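Local coordinates for mandelate racemase/muconate lactonizing protein (Alicyclobacillus acidocaldarius LAA1, PDB 3QLD) that is of unknown function but belongs to the enolase superfamily, joining an N-terminal capping domain to a C-terminal barrel domain, at residues E43-C48 / D358-D363; V304-G309 / E338-V343; G325-D328 / Q333-L336. All coordinates share one frame; numbering follows the deposited sequence.

Contact 1: residues E43-C48 / D358-D363; sequences EGWSEC and DWVDRD
Glu43 and Arg362 form a salt bridge in which NH2 of the arginine reaches OE1 of the glutamate at 3.1 Å, with an N-H...O angle of 157°. The bridge joins strand 43-48, an edge of the antiparallel sheet of the N-terminal capping domain of this enolase-superfamily fold, to the N-terminal end of helix 362-368 near the other end of the chain. The oxygen lies close to the guanidinium plane, whereas NH2 stands above the plane of the carboxylate. That leaves the anti lone pair of OE1 for the indole N-H: Trp45 NE1 donates to Glu43 OE1 at 3.1 Å, nearly in the plane of its ring. Gln35 NE2 on the adjoining strand gives the same oxygen a third donor, so one carboxylate atom links two strands to the start of that helix.

Arg362 is also held by its own segment. Its chain bends sharply at CG, with chi2 close to eclipsed at -24°, and brings the guanidinium back to the turn, where NH1 donates to Val360 O at 2.8 Å. Two different nitrogens are thus engaged, which limits rotation of the group.

Trp45 supplies the apolar part of the contact. Its ring stands almost perpendicular to the guanidinium, the planes 85° apart, and CZ2 comes within 3.7 Å of Arg362 NE. His9 lies against the indole with its ring nearly parallel. Val360 presses both methyl groups on one indole face: CG2 lies towards the rim, 4.1 Å from Trp45 CD2, while CG1 makes a CH-pi contact almost directly above the six-membered ring, 4.1 Å from its centroid.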
loop_
_atom_site.group_PDB
_atom_site.type_symbol
_atom_site.label_atom_id
_atom_site.label_comp_id
_atom_site.label_asym_id
_atom_site.label_seq_id
_atom_site.Cartn_x
_atom_site.Cartn_y
_atom_site.Cartn_z
ATOM N N GLU A 43 -7.659 -27.863 -13.236
ATOM C CA GLU A 43 -6.695 -26.759 -12.993
ATOM C C GLU A 43 -7.315 -25.390 -13.074
ATOM O O GLU A 43 -8.146 -25.137 -13.929
ATOM C CB GLU A 43 -5.577 -26.776 -14.018
ATOM C CG GLU A 43 -4.732 -27.992 -13.808
ATOM C CD GLU A 43 -3.514 -28.048 -14.654
ATOM O OE1 GLU A 43 -3.172 -27.071 -15.344
ATOM O OE2 GLU A 43 -2.887 -29.140 -14.648
ATOM N N GLY A 44 -6.839 -24.470 -12.226
ATOM C CA GLY A 44 -7.093 -23.065 -12.478
ATOM C C GLY A 44 -5.782 -22.272 -12.610
ATOM O O GLY A 44 -4.796 -22.616 -11.955
ATOM N N TRP A 45 -5.754 -21.275 -13.503
ATOM C CA TRP A 45 -4.626 -20.330 -13.664
ATOM C C TRP A 45 -5.046 -18.872 -13.467
ATOM O O TRP A 45 -6.219 -18.519 -13.717
ATOM C CB TRP A 45 -4.033 -20.414 -15.078
ATOM C CG TRP A 45 -3.395 -21.762 -15.353
ATOM C CD1 TRP A 45 -4.033 -22.970 -15.454
ATOM C CD2 TRP A 45 -2.006 -22.018 -15.556
ATOM N NE1 TRP A 45 -3.114 -23.969 -15.692
ATOM C CE2 TRP A 45 -1.861 -23.418 -15.761
ATOM C CE3 TRP A 45 -0.851 -21.204 -15.555
ATOM C CZ2 TRP A 45 -0.620 -24.022 -16.012
ATOM C CZ3 TRP A 45 0.386 -21.809 -15.814
ATOM C CH2 TRP A 45 0.492 -23.203 -16.043
ATOM N N SER A 46 -4.082 -18.019 -13.105
ATOM C CA SER A 46 -4.299 -16.557 -13.068
ATOM C C SER A 46 -2.972 -15.885 -13.161
ATOM O O SER A 46 -1.938 -16.557 -13.078
ATOM C CB SER A 46 -4.909 -16.136 -11.749
ATOM O OG SER A 46 -3.986 -16.378 -10.709
ATOM N N GLU A 47 -3.001 -14.551 -13.319
ATOM C CA GLU A 47 -1.734 -13.818 -13.458
ATOM C C GLU A 47 -1.685 -12.787 -12.377
ATOM O O GLU A 47 -2.681 -12.081 -12.161
ATOM C CB GLU A 47 -1.615 -13.123 -14.808
ATOM C CG GLU A 47 -0.358 -12.285 -14.951
ATOM C CD GLU A 47 -0.173 -11.791 -16.391
ATOM O OE1 GLU A 47 -0.834 -12.328 -17.292
ATOM O OE2 GLU A 47 0.621 -10.870 -16.651
ATOM N N CYS A 48 -0.580 -12.735 -11.629
ATOM C CA CYS A 48 -0.377 -11.555 -10.721
ATOM C C CYS A 48 0.144 -10.363 -11.566
ATOM O O CYS A 48 1.166 -10.515 -12.221
ATOM C CB CYS A 48 0.576 -11.964 -9.588
ATOM S SG CYS A 48 0.870 -10.515 -8.479
ATOM N N ASP A 358 -7.058 -24.888 -20.464
ATOM C CA ASP A 358 -6.974 -25.619 -21.764
ATOM C C ASP A 358 -6.296 -24.841 -22.877
ATOM O O ASP A 358 -5.829 -25.436 -23.850
ATOM C CB ASP A 358 -8.365 -26.050 -22.260
ATOM C CG ASP A 358 -8.893 -27.263 -21.499
ATOM O OD1 ASP A 358 -8.103 -27.807 -20.680
ATOM O OD2 ASP A 358 -10.068 -27.700 -21.728
ATOM N N TRP A 359 -6.227 -23.522 -22.677
ATOM C CA TRP A 359 -5.663 -22.579 -23.578
ATOM C C TRP A 359 -4.177 -22.294 -23.323
ATOM O O TRP A 359 -3.517 -21.713 -24.154
ATOM C CB TRP A 359 -6.437 -21.261 -23.483
ATOM C CG TRP A 359 -7.760 -21.300 -24.118
ATOM C CD1 TRP A 359 -8.391 -22.412 -24.641
ATOM C CD2 TRP A 359 -8.673 -20.194 -24.310
ATOM N NE1 TRP A 359 -9.617 -22.058 -25.146
ATOM C CE2 TRP A 359 -9.821 -20.713 -24.971
ATOM C CE3 TRP A 359 -8.637 -18.822 -23.997
ATOM C CZ2 TRP A 359 -10.920 -19.914 -25.320
ATOM C CZ3 TRP A 359 -9.762 -18.011 -24.347
ATOM C CH2 TRP A 359 -10.874 -18.564 -25.000
ATOM N N VAL A 360 -3.658 -22.708 -22.178
ATOM C CA VAL A 360 -2.278 -22.466 -21.807
ATOM C C VAL A 360 -1.262 -23.352 -22.535
ATOM O O VAL A 360 -1.376 -24.594 -22.519
ATOM C CB VAL A 360 -2.101 -22.612 -20.279
ATOM C CG1 VAL A 360 -0.632 -22.338 -19.898
ATOM C CG2 VAL A 360 -3.044 -21.658 -19.515
ATOM N N ASP A 361 -0.269 -22.710 -23.141
ATOM C CA ASP A 361 0.889 -23.386 -23.776
ATOM C C ASP A 361 1.907 -23.700 -22.682
ATOM O O ASP A 361 2.667 -22.809 -22.241
ATOM C CB ASP A 361 1.470 -22.512 -24.897
ATOM C CG ASP A 361 2.635 -23.195 -25.681
ATOM O OD1 ASP A 361 3.237 -24.143 -25.173
ATOM O OD2 ASP A 361 2.949 -22.745 -26.799
ATOM N N ARG A 362 1.877 -24.957 -22.242
ATOM C CA ARG A 362 2.783 -25.451 -21.209
ATOM C C ARG A 362 4.228 -25.308 -21.603
ATOM O O ARG A 362 5.055 -25.012 -20.741
ATOM C CB ARG A 362 2.476 -26.908 -20.796
ATOM C CG ARG A 362 1.033 -27.260 -20.268
ATOM C CD ARG A 362 0.260 -26.081 -19.689
ATOM N NE ARG A 362 -0.885 -26.469 -18.841
ATOM C CZ ARG A 362 -2.152 -26.528 -19.270
ATOM N NH1 ARG A 362 -2.452 -26.253 -20.545
ATOM N NH2 ARG A 362 -3.125 -26.861 -18.426
ATOM N N ASP A 363 4.568 -25.477 -22.895
ATOM C CA ASP A 363 5.972 -25.311 -23.349
ATOM C C ASP A 363 6.452 -23.873 -23.247
ATOM O O ASP A 363 7.619 -23.611 -22.959
ATOM C CB ASP A 363 6.199 -25.720 -24.815
ATOM C CG ASP A 363 6.110 -27.235 -25.042
ATOM O OD1 ASP A 363 6.577 -28.017 -24.196
ATOM O OD2 ASP A 363 5.573 -27.644 -26.098
#

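Contact 2: residues V304-G309 / E338-V343; sequences VGRVHG and EPIAFV
Ile340 meets helix 303-313 with two branches, each turned to a different helix residue. Its CG1-CD1 arm crosses Val307 at about a right angle, and the arm's terminal methyl, CD1, touches Val307 CG2 at 3.6 Å. On the other side of the fork, CG2 stands anti to the backbone N and, with CB, lies against the CD methylene of Arg306: the arginine CD is 4.0 Å from Ile340 CB and 4.1 Å from Ile340 CG2. Arg306 and Ile340 run past each other in opposite directions, so the touch is alongside and made by CD. Helix 303-313 follows strand 293-296 of the barrel domain, and 338-343 belongs to the long connection to strand 347-349, the last strand of the barrel sheet; Ile340 also touches Ile348 on that strand. Arg306 runs extended from the helix, with CG anti to the backbone N (chi1 180°), and bends at chi3 (-41°), which turns the guanidinium away from the isoleucine. There NH2 donates to Glu301 O, just before the helix, while NH1 makes weak hydrogen bonds to Gly325 O and Tyr330 OH.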
loop_
_atom_site.group_PDB
_atom_site.type_symbol
_atom_site.label_atom_id
_atom_site.label_comp_id
_atom_site.label_asym_id
_atom_site.label_seq_id
_atom_site.Cartn_x
_atom_site.Cartn_y
_atom_site.Cartn_z
ATOM N N VAL A 304 -2.858 -15.050 -19.962
ATOM C CA VAL A 304 -3.722 -15.410 -18.837
ATOM C C VAL A 304 -4.465 -14.213 -18.249
ATOM O O VAL A 304 -5.692 -14.205 -18.172
ATOM C CB VAL A 304 -2.922 -16.246 -17.755
ATOM C CG1 VAL A 304 -3.766 -16.470 -16.474
ATOM C CG2 VAL A 304 -2.552 -17.636 -18.403
ATOM N N GLY A 305 -3.718 -13.251 -17.738
ATOM C CA GLY A 305 -4.256 -11.935 -17.378
ATOM C C GLY A 305 -5.091 -11.217 -18.449
ATOM O O GLY A 305 -6.098 -10.587 -18.133
ATOM N N ARG A 306 -4.701 -11.343 -19.714
ATOM C CA ARG A 306 -5.440 -10.660 -20.786
ATOM C C ARG A 306 -6.827 -11.314 -20.965
ATOM O O ARG A 306 -7.842 -10.624 -21.102
ATOM C CB ARG A 306 -4.652 -10.710 -22.083
ATOM C CG ARG A 306 -5.339 -10.029 -23.280
ATOM C CD ARG A 306 -4.367 -9.852 -24.437
ATOM N NE ARG A 306 -3.091 -9.433 -23.904
ATOM C CZ ARG A 306 -2.733 -8.174 -23.765
ATOM N NH1 ARG A 306 -3.536 -7.190 -24.185
ATOM N NH2 ARG A 306 -1.582 -7.901 -23.174
ATOM N N VAL A 307 -6.850 -12.636 -20.963
ATOM C CA VAL A 307 -8.119 -13.416 -20.992
ATOM C C VAL A 307 -9.061 -13.050 -19.852
ATOM O O VAL A 307 -10.222 -12.680 -20.093
ATOM C CB VAL A 307 -7.871 -14.953 -21.038
ATOM C CG1 VAL A 307 -9.163 -15.719 -20.638
ATOM C CG2 VAL A 307 -7.449 -15.296 -22.426
ATOM N N HIS A 308 -8.552 -13.046 -18.622
ATOM C CA HIS A 308 -9.345 -12.634 -17.438
ATOM C C HIS A 308 -9.850 -11.193 -17.475
ATOM O O HIS A 308 -10.942 -10.910 -16.973
ATOM C CB HIS A 308 -8.546 -12.889 -16.134
ATOM C CG HIS A 308 -8.519 -14.333 -15.721
ATOM N ND1 HIS A 308 -7.798 -14.788 -14.635
ATOM C CD2 HIS A 308 -9.117 -15.431 -16.262
ATOM C CE1 HIS A 308 -7.971 -16.099 -14.507
ATOM N NE2 HIS A 308 -8.781 -16.511 -15.479
ATOM N N GLY A 309 -9.041 -10.297 -18.081
ATOM C CA GLY A 309 -9.322 -8.881 -18.186
ATOM C C GLY A 309 -10.391 -8.683 -19.270
ATOM O O GLY A 309 -11.279 -7.883 -19.125
ATOM N N GLU A 338 -3.028 -20.425 -28.724
ATOM C CA GLU A 338 -3.631 -19.531 -29.720
ATOM C C GLU A 338 -3.706 -18.074 -29.220
ATOM O O GLU A 338 -4.511 -17.808 -28.296
ATOM C CB GLU A 338 -5.073 -19.988 -29.947
ATOM C CG GLU A 338 -5.160 -21.366 -30.652
ATOM C CD GLU A 338 -4.612 -21.248 -32.056
ATOM O OE1 GLU A 338 -5.289 -20.562 -32.868
ATOM O OE2 GLU A 338 -3.483 -21.760 -32.311
ATOM N N PRO A 339 -2.986 -17.133 -29.881
ATOM C CA PRO A 339 -2.883 -15.747 -29.405
ATOM C C PRO A 339 -4.277 -15.107 -29.331
ATOM O O PRO A 339 -5.185 -15.495 -30.083
ATOM C CB PRO A 339 -2.034 -15.045 -30.491
ATOM C CG PRO A 339 -2.226 -15.866 -31.712
ATOM C CD PRO A 339 -2.483 -17.274 -31.262
ATOM N N ILE A 340 -4.427 -14.120 -28.455
ATOM C CA ILE A 340 -5.622 -13.292 -28.437
ATOM C C ILE A 340 -5.585 -12.332 -29.637
ATOM O O ILE A 340 -4.597 -11.678 -29.870
ATOM C CB ILE A 340 -5.808 -12.536 -27.061
ATOM C CG1 ILE A 340 -5.961 -13.524 -25.872
ATOM C CG2 ILE A 340 -6.947 -11.494 -27.127
ATOM C CD1 ILE A 340 -7.185 -14.422 -25.900
ATOM N N ALA A 341 -6.643 -12.312 -30.443
ATOM C CA ALA A 341 -6.622 -11.521 -31.689
ATOM C C ALA A 341 -7.952 -10.823 -31.911
ATOM O O ALA A 341 -8.930 -11.197 -31.315
ATOM C CB ALA A 341 -6.281 -12.421 -32.923
ATOM N N PHE A 342 -7.977 -9.823 -32.786
ATOM C CA PHE A 342 -9.229 -9.224 -33.201
ATOM C C PHE A 342 -10.158 -10.280 -33.822
ATOM O O PHE A 342 -9.690 -11.112 -34.617
ATOM C CB PHE A 342 -8.941 -8.158 -34.256
ATOM C CG PHE A 342 -8.372 -6.857 -33.719
ATOM C CD1 PHE A 342 -8.883 -6.250 -32.560
ATOM C CD2 PHE A 342 -7.347 -6.204 -34.414
ATOM C CE1 PHE A 342 -8.374 -5.018 -32.094
ATOM C CE2 PHE A 342 -6.826 -4.987 -33.959
ATOM C CZ PHE A 342 -7.350 -4.377 -32.799
ATOM N N VAL A 343 -11.433 -10.285 -33.431
ATOM C CA VAL A 343 -12.467 -11.018 -34.183
ATOM C C VAL A 343 -12.944 -10.225 -35.448
ATOM O O VAL A 343 -13.364 -10.815 -36.467
ATOM C CB VAL A 343 -13.670 -11.428 -33.271
ATOM C CG1 VAL A 343 -14.365 -10.222 -32.645
ATOM C CG2 VAL A 343 -14.667 -12.283 -34.033
#

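Contact 3: residues G325-D328 / Q333-L336; sequences GPSD and QDVL
Ser327 and Asp334 are joined by one rather long hydrogen bond, the serine OG donating to Asp334 OD2 at 3.3 Å. The bond uses the anti lone pair of OD2, on the side away from the other carboxylate oxygen, and the serine CB follows at 3.7 Å from the same OD2. The serine hydroxyl is engaged twice, since OG also accepts from the backbone N-H of Ile340, its stronger partner. Ser327 thereby passes a link from the carboxylate to the backbone at Ile340, farther along the same loop.

Further polar bonds position the aspartate. Its other oxygen, OD1, takes the N-H of Val335 at 2.7 Å, from above the carboxylate plane, and also the N-H of Gly303, the first residue of helix 303-313. With CG anti to the backbone N (chi1 -160°), Asp334 directs its carboxylate at Ser327 while still reaching the amide that follows it. Both segments belong to the long loop that leaves helix 303-313 and leads to strand 347-349 of the enolase-type barrel domain; the contact draws two arms of that loop together beside the start of the helix.

A side-chain-to-backbone bond lies within 333-336: Gln333 NE2 donates to Asp334 O at 3.0 Å, an almost straight bond (171°) lying in the amide plane and on a lone pair of the carbonyl.

The apolar contacts of 333-336 lie farther along: Val335 touches Leu11 and Leu13 of strand 3-15 and Val365 of helix 362-368, and Leu336 touches Val307.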
loop_
_atom_site.group_PDB
_atom_site.type_symbol
_atom_site.label_atom_id
_atom_site.label_comp_id
_atom_site.label_asym_id
_atom_site.label_seq_id
_atom_site.Cartn_x
_atom_site.Cartn_y
_atom_site.Cartn_z
ATOM N N GLY A 325 -5.508 -5.217 -25.913
ATOM C CA GLY A 325 -5.473 -5.432 -27.339
ATOM C C GLY A 325 -4.905 -6.797 -27.679
ATOM O O GLY A 325 -4.657 -7.614 -26.800
ATOM N N PRO A 326 -4.708 -7.058 -28.958
ATOM C CA PRO A 326 -4.226 -8.410 -29.335
ATOM C C PRO A 326 -2.831 -8.731 -28.800
ATOM O O PRO A 326 -1.969 -7.819 -28.716
ATOM C CB PRO A 326 -4.197 -8.348 -30.869
ATOM C CG PRO A 326 -5.199 -7.270 -31.227
ATOM C CD PRO A 326 -4.925 -6.204 -30.138
ATOM N N SER A 327 -2.611 -10.022 -28.463
ATOM C CA SER A 327 -1.331 -10.562 -27.953
ATOM C C SER A 327 -0.148 -10.052 -28.729
ATOM O O SER A 327 0.907 -9.754 -28.186
ATOM C CB SER A 327 -1.263 -12.095 -28.177
ATOM O OG SER A 327 -2.200 -12.789 -27.414
ATOM N N ASP A 328 -0.321 -10.036 -30.042
ATOM C CA ASP A 328 0.799 -9.854 -30.917
ATOM C C ASP A 328 1.324 -8.413 -30.944
ATOM O O ASP A 328 2.414 -8.185 -31.450
ATOM C CB ASP A 328 0.487 -10.390 -32.321
ATOM C CG ASP A 328 -0.593 -9.583 -33.054
ATOM O OD1 ASP A 328 -1.054 -8.529 -32.555
ATOM O OD2 ASP A 328 -0.995 -10.026 -34.166
ATOM N N GLN A 333 5.890 -14.383 -28.799
ATOM C CA GLN A 333 5.396 -15.640 -28.288
ATOM C C GLN A 333 4.851 -15.403 -26.872
ATOM O O GLN A 333 5.603 -14.970 -25.982
ATOM C CB GLN A 333 6.556 -16.642 -28.218
ATOM C CG GLN A 333 6.229 -17.903 -27.439
ATOM C CD GLN A 333 5.401 -18.855 -28.257
ATOM O OE1 GLN A 333 5.892 -19.402 -29.265
ATOM N NE2 GLN A 333 4.135 -19.050 -27.859
ATOM N N ASP A 334 3.570 -15.715 -26.703
ATOM C CA ASP A 334 2.791 -15.550 -25.468
ATOM C C ASP A 334 2.522 -16.938 -24.835
ATOM O O ASP A 334 2.969 -17.957 -25.363
ATOM C CB ASP A 334 1.477 -14.827 -25.856
ATOM C CG ASP A 334 0.768 -14.143 -24.674
ATOM O OD1 ASP A 334 1.160 -14.376 -23.541
ATOM O OD2 ASP A 334 -0.231 -13.403 -24.897
ATOM N N VAL A 335 1.819 -16.997 -23.715
ATOM C CA VAL A 335 1.639 -18.247 -22.974
ATOM C C VAL A 335 0.361 -19.039 -23.330
ATOM O O VAL A 335 -0.001 -20.008 -22.654
ATOM C CB VAL A 335 1.706 -17.971 -21.447
ATOM C CG1 VAL A 335 2.899 -17.050 -21.155
ATOM C CG2 VAL A 335 0.425 -17.289 -20.997
ATOM N N LEU A 336 -0.276 -18.653 -24.420
ATOM C CA LEU A 336 -1.465 -19.359 -24.926
ATOM C C LEU A 336 -1.141 -20.094 -26.217
ATOM O O LEU A 336 -0.307 -19.658 -26.969
ATOM C CB LEU A 336 -2.615 -18.384 -25.180
ATOM C CG LEU A 336 -3.040 -17.505 -23.971
ATOM C CD1 LEU A 336 -4.196 -16.613 -24.437
ATOM C CD2 LEU A 336 -3.487 -18.399 -22.829
#

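How the contacts relate
Strand 43-48, in the N-terminal capping domain, opens the widest loop; contact 1 closes it only when the chain returns at 358-363, after strand 347-349. Contact 2 lies wholly within that span, closing the excursion from helix 303-313 to 338-343, and contact 3 falls within the loop of contact 2, fastening 325-328 to 333-336. No loops cross. In space the three lie on the same side of the chain centre, contacts 2 and 3 about 7 Å apart between centres. Glu47 OE1 probably bonds to Gly305 N, and Asp361 N to Val335 O, so strand 43-48 and the turn before helix 362-368 meet, respectively, helix 303-313 and the loop that follows it.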